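Local structure of PKS (Streptomyces albus, 4OQJ) at residues A[307-310]-A[311-315]; A[198-201]-A[202-206]. The protein contains a ketosynthase of the thiolase superfamily that probably catalyses decarboxylative condensation of carrier-bound acyl groups during assembly of the polyketide antibiotic oxazolomycin. All blocks are in the same frame, centred on the assembly; numbering follows the deposited sequence.

Contact 1 of 2, residues A[307-310]-A[311-315]; sequences AVVA and EAQEI
Val-309 and Gln-313 meet in a local i to i+4 contact between consecutive turns of one alpha helix, 302-316, which packs on strands 280-289 and 441-448 of the central sheet. Four backbone bonds establish the helix here: Glu-311 N donates to Ala-307 O at 2.9 Å, and Ala-312, Gln-313 and Glu-314 repeat the step with Val-308, Val-309 and Ala-310; the straightest, from Gln-313 N to Val-309 O, has an N-H...O angle of 164°. The two side chains lie alongside one another, pointing the same way, with Val-309 CG1 4.1 Å from Gln-313 NE2. Gln-313 CG, anti to its own carbonyl carbon (chi1 -70°), passes 3.5 Å from Val-309 O, and the extended chain carries the amide away from the helix axis, where OE1 takes a hydrogen bond from Arg-350 NH1. Next along the helix, Glu-314 bends at chi2 (-64°), its CG lying 3.3 Å from Ala-310 O; outside the two segments, its OE2 forms a salt bridge to NH2 of the same arginine. Glu-311 CB sits 3.3 Å from Ala-307 O, and in the conformer described its OE1 forms a salt bridge to Arg-131 of the second subunit. Val-308, Val-309 and Ala-312 turned to the fold, with Glu-314 on the exposed side, mark an amphipathic helix, here in the C-terminal half of a thiolase-fold ketosynthase.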
ATOM      1  N   ALA A 307     -10.020  14.211  12.670  1.00 16.87           N
ATOM      2  CA  ALA A 307      -9.730  12.897  13.246  1.00 18.69           C
ATOM      3  C   ALA A 307      -8.315  12.430  12.932  1.00 15.78           C
ATOM      4  O   ALA A 307      -7.627  11.893  13.796  1.00 13.21           O
ATOM      5  CB  ALA A 307     -10.723  11.866  12.751  1.00 17.65           C
ATOM      6  N   VAL A 308      -7.854  12.617  11.704  1.00 14.81           N
ATOM      7  CA  VAL A 308      -6.549  12.048  11.384  1.00 11.55           C
ATOM      8  C   VAL A 308      -5.445  12.847  12.104  1.00 12.24           C
ATOM      9  O   VAL A 308      -4.433  12.279  12.522  1.00 14.74           O
ATOM     10  CB  VAL A 308      -6.305  11.994   9.863  1.00 10.55           C
ATOM     11  CG1 VAL A 308      -5.850  13.349   9.319  1.00 11.58           C
ATOM     12  CG2 VAL A 308      -5.286  10.933   9.552  1.00 11.53           C
ATOM     13  N   VAL A 309      -5.657  14.144  12.310  1.00 11.75           N
ATOM     14  CA  VAL A 309      -4.665  14.949  13.027  1.00 13.21           C
ATOM     15  C   VAL A 309      -4.580  14.512  14.492  1.00 15.13           C
ATOM     16  O   VAL A 309      -3.491  14.279  15.037  1.00 17.78           O
ATOM     17  CB  VAL A 309      -4.999  16.446  12.930  1.00 15.14           C
ATOM     18  CG1 VAL A 309      -4.109  17.297  13.861  1.00 16.68           C
ATOM     19  CG2 VAL A 309      -4.842  16.899  11.498  1.00 13.10           C
ATOM     20  N   ALA A 310      -5.737  14.378  15.127  1.00 15.46           N
ATOM     21  CA  ALA A 310      -5.786  13.925  16.507  1.00 19.01           C
ATOM     22  C   ALA A 310      -5.165  12.535  16.633  1.00 21.38           C
ATOM     23  O   ALA A 310      -4.402  12.276  17.559  1.00 20.24           O
ATOM     24  CB  ALA A 310      -7.238  13.924  17.014  1.00 18.93           C
ATOM     25  N   GLU A 311      -5.479  11.650  15.693  1.00 20.53           N
ATOM     26  CA  GLU A 311      -5.006  10.265  15.725  0.50 20.53           C
ATOM     27  C   GLU A 311      -3.492  10.214  15.623  1.00 18.78           C
ATOM     28  O   GLU A 311      -2.831   9.438  16.303  1.00 19.50           O
ATOM     29  CB  GLU A 311      -5.627   9.436  14.586  0.50 20.61           C
ATOM     30  CG  GLU A 311      -5.280   7.949  14.655  0.50 20.69           C
ATOM     31  CD  GLU A 311      -5.840   7.114  13.498  0.50 21.41           C
ATOM     32  OE1 GLU A 311      -6.759   7.567  12.787  0.50 25.60           O
ATOM     33  OE2 GLU A 311      -5.357   5.986  13.306  0.50 18.21           O
ATOM     34  N   ALA A 312      -2.934  11.051  14.762  1.00 13.29           N
ATOM     35  CA  ALA A 312      -1.472  11.097  14.608  1.00 14.42           C
ATOM     36  C   ALA A 312      -0.792  11.578  15.894  1.00 15.69           C
ATOM     37  O   ALA A 312       0.215  11.008  16.326  1.00 16.14           O
ATOM     38  CB  ALA A 312      -1.094  11.998  13.443  1.00 15.91           C
ATOM     39  N   GLN A 313      -1.342  12.618  16.515  1.00 19.02           N
ATOM     40  CA  GLN A 313      -0.770  13.134  17.750  1.00 19.68           C
ATOM     41  C   GLN A 313      -0.847  12.096  18.871  1.00 21.52           C
ATOM     42  O   GLN A 313       0.095  11.943  19.651  1.00 24.34           O
ATOM     43  CB  GLN A 313      -1.478  14.422  18.179  1.00 17.40           C
ATOM     44  CG  GLN A 313      -1.191  15.589  17.274  1.00 18.45           C
ATOM     45  CD  GLN A 313      -1.924  16.849  17.688  1.00 22.54           C
ATOM     46  OE1 GLN A 313      -2.747  16.833  18.599  1.00 29.71           O
ATOM     47  NE2 GLN A 313      -1.626  17.950  17.015  1.00 18.16           N
ATOM     48  N   GLU A 314      -1.965  11.384  18.951  1.00 21.74           N
ATOM     49  CA  GLU A 314      -2.145  10.377  19.994  1.00 23.41           C
ATOM     50  C   GLU A 314      -1.126   9.271  19.818  1.00 23.72           C
ATOM     51  O   GLU A 314      -0.509   8.827  20.774  1.00 22.67           O
ATOM     52  CB  GLU A 314      -3.563   9.790  19.963  1.00 25.00           C
ATOM     53  CG  GLU A 314      -4.641  10.720  20.467  1.00 35.95           C
ATOM     54  CD  GLU A 314      -4.478  11.079  21.938  1.00 47.55           C
ATOM     55  OE1 GLU A 314      -3.800  10.327  22.679  1.00 54.27           O
ATOM     56  OE2 GLU A 314      -5.026  12.123  22.349  1.00 46.98           O
ATOM     57  N   ILE A 315      -0.951   8.834  18.578  1.00 23.73           N
ATOM     58  CA  ILE A 315      -0.023   7.757  18.264  1.00 24.30           C
ATOM     59  C   ILE A 315       1.411   8.178  18.577  1.00 20.50           C
ATOM     60  O   ILE A 315       2.228   7.383  19.052  1.00 21.07           O
ATOM     61  CB  ILE A 315      -0.167   7.348  16.762  1.00 34.47           C
ATOM     62  CG1 ILE A 315      -1.059   6.119  16.637  1.00 42.99           C
ATOM     63  CG2 ILE A 315       1.183   7.098  16.103  1.00 38.58           C
ATOM     64  CD1 ILE A 315      -0.410   4.833  17.105  1.00 49.28           C
TER

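Contact 2 of 2, residues A[198-201]-A[202-206]; sequences VAVH and LACLS
Four successive i to i+4 bonds, from Leu-202 N to Val-198 O (2.9 Å) through Leu-205 N to His-201 O, with N-H...O angles of 160 to 166°, define two continuous turns of alpha helix. This is helix 195-209, a buried helix of the N-terminal half of the thiolase fold, lying against strands 132-138, 214-221 and 280-289 of its own subunit, with the second subunit also within reach. Ala-203 supplies a small surface against Ala-215 and Ala-217 of strand 214-221, and Val-200 packs on Ala-217 as well. One turn apart, Val-200 CG1 and Cys-204 SG make an apolar contact at 4.3 Å. Val-198 and Leu-202 form a second such pair, CG1 to CD1 at 4.2 Å; here Leu-202 CG, anti to the carbonyl carbon (chi1 -65°), also passes 3.5 Å from Val-198 O. These two residues pack respectively on Val-187 and Tyr-135 of the second subunit. His-201 touches both Leu-202 and Leu-205, crossing each at a slant. With CG anti to the backbone N, the ring brings CD2 to 4.0 Å from Leu-202 CD2. Both imidazole nitrogens are satisfied in this buried setting, ND1 by Thr-285 OG1 of the same chain and NE2 by Asp-211 of the second subunit, which together would limit rotation of the ring. From the following turn Leu-205 completes the cluster with an off-centre CH-pi contact: its CD1 lies 4.2 Å from the centroid of the His-201 ring, 29° off the ring normal.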
ATOM      1  N   VAL A 198       0.729   8.717   2.785  1.00  7.68           N
ATOM      2  CA  VAL A 198       0.286   7.330   2.925  1.00  7.80           C
ATOM      3  C   VAL A 198       1.470   6.380   2.704  1.00  8.44           C
ATOM      4  O   VAL A 198       1.643   5.423   3.455  1.00  9.73           O
ATOM      5  CB  VAL A 198      -0.872   7.002   1.958  1.00  9.00           C
ATOM      6  CG1 VAL A 198      -1.251   5.524   2.024  1.00 12.10           C
ATOM      7  CG2 VAL A 198      -2.097   7.867   2.284  1.00  8.66           C
ATOM      8  N   ALA A 199       2.314   6.654   1.708  1.00 10.15           N
ATOM      9  CA  ALA A 199       3.476   5.810   1.473  1.00 10.51           C
ATOM     10  C   ALA A 199       4.387   5.862   2.696  1.00  9.53           C
ATOM     11  O   ALA A 199       4.905   4.832   3.146  1.00 11.55           O
ATOM     12  CB  ALA A 199       4.223   6.248   0.224  1.00  8.20           C
ATOM     13  N   VAL A 200       4.567   7.066   3.246  1.00  9.56           N
ATOM     14  CA  VAL A 200       5.360   7.226   4.460  1.00 10.52           C
ATOM     15  C   VAL A 200       4.734   6.412   5.595  1.00 10.78           C
ATOM     16  O   VAL A 200       5.430   5.716   6.335  1.00  9.49           O
ATOM     17  CB  VAL A 200       5.482   8.719   4.863  1.00 10.82           C
ATOM     18  CG1 VAL A 200       6.027   8.872   6.280  1.00 12.45           C
ATOM     19  CG2 VAL A 200       6.401   9.459   3.890  1.00  9.35           C
ATOM     20  N   HIS A 201       3.415   6.499   5.737  1.00 10.76           N
ATOM     21  CA  HIS A 201       2.728   5.753   6.787  1.00 11.48           C
ATOM     22  C   HIS A 201       2.969   4.252   6.650  1.00 10.74           C
ATOM     23  O   HIS A 201       3.300   3.568   7.633  1.00  8.83           O
ATOM     24  CB  HIS A 201       1.246   6.058   6.744  1.00 11.37           C
ATOM     25  CG  HIS A 201       0.422   5.195   7.636  1.00 10.97           C
ATOM     26  ND1 HIS A 201       0.278   5.443   8.981  1.00 12.58           N
ATOM     27  CD2 HIS A 201      -0.338   4.111   7.360  1.00 10.78           C
ATOM     28  CE1 HIS A 201      -0.544   4.544   9.501  1.00 15.00           C
ATOM     29  NE2 HIS A 201      -0.932   3.726   8.542  1.00 14.35           N
ATOM     30  N   LEU A 202       2.830   3.722   5.436  1.00 11.87           N
ATOM     31  CA  LEU A 202       2.984   2.278   5.263  1.00 14.93           C
ATOM     32  C   LEU A 202       4.444   1.847   5.440  1.00 12.22           C
ATOM     33  O   LEU A 202       4.707   0.769   5.976  1.00  9.18           O
ATOM     34  CB  LEU A 202       2.455   1.830   3.901  1.00 13.31           C
ATOM     35  CG  LEU A 202       0.944   2.021   3.720  1.00 13.62           C
ATOM     36  CD1 LEU A 202       0.555   1.718   2.284  1.00 17.93           C
ATOM     37  CD2 LEU A 202       0.148   1.155   4.700  1.00 11.51           C
ATOM     38  N   ALA A 203       5.379   2.690   5.016  1.00 11.67           N
ATOM     39  CA  ALA A 203       6.801   2.422   5.248  1.00 12.22           C
ATOM     40  C   ALA A 203       7.096   2.308   6.749  1.00 13.74           C
ATOM     41  O   ALA A 203       7.782   1.379   7.192  1.00 13.73           O
ATOM     42  CB  ALA A 203       7.644   3.497   4.630  1.00 11.61           C
ATOM     43  N   CYS A 204       6.569   3.243   7.537  1.00 12.15           N
ATOM     44  CA  CYS A 204       6.746   3.176   8.983  1.00 13.76           C
ATOM     45  C   CYS A 204       6.093   1.919   9.569  1.00 14.67           C
ATOM     46  O   CYS A 204       6.682   1.257  10.419  1.00 15.70           O
ATOM     47  CB  CYS A 204       6.176   4.426   9.645  1.00 12.02           C
ATOM     48  SG  CYS A 204       7.086   5.953   9.263  1.00 15.14           S
ATOM     49  N   LEU A 205       4.886   1.582   9.124  1.00 12.56           N
ATOM     50  CA  LEU A 205       4.228   0.346   9.604  1.00 15.65           C
ATOM     51  C   LEU A 205       5.082  -0.887   9.281  1.00 16.41           C
ATOM     52  O   LEU A 205       5.284  -1.775  10.121  1.00 16.06           O
ATOM     53  CB  LEU A 205       2.853   0.182   8.964  1.00 23.74           C
ATOM     54  CG  LEU A 205       1.646   0.250   9.891  1.00 42.83           C
ATOM     55  CD1 LEU A 205       1.635   1.551  10.695  1.00 53.58           C
ATOM     56  CD2 LEU A 205       0.382   0.114   9.067  1.00 42.82           C
ATOM     57  N   SER A 206       5.594  -0.932   8.055  1.00 18.75           N
ATOM     58  CA  SER A 206       6.480  -2.025   7.647  1.00 23.37           C
ATOM     59  C   SER A 206       7.708  -2.127   8.532  1.00 19.39           C
ATOM     60  O   SER A 206       8.070  -3.221   8.974  1.00 21.04           O
ATOM     61  CB  SER A 206       6.936  -1.844   6.204  1.00 29.09           C
ATOM     62  OG  SER A 206       6.222  -2.690   5.345  1.00 30.12           O
TER

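Contacts 1 and 2 lie on different helices, 302-316 and 195-209, one in each sequence half of the ketosynthase; their centres are 15 Å apart and their nearest atoms about 6 Å apart, without touching. Strand 280-289 is common to both: Ala-307, Val-308 and Glu-311 of contact 1 and Val-200 and His-201 of contact 2 touch it. Contact 2 is buried, and its side chains meet through methyl groups, sulfur and an imidazole ring. Contact 1 is only partly buried, joining apolar residues to acidic ones whose partners lie outside its segments, Glu-314 within the chain and Glu-311 across the subunit interface. Each also reaches the second subunit, contact 1 by a single ionic pair, contact 2 by packing and a histidine hydrogen bond.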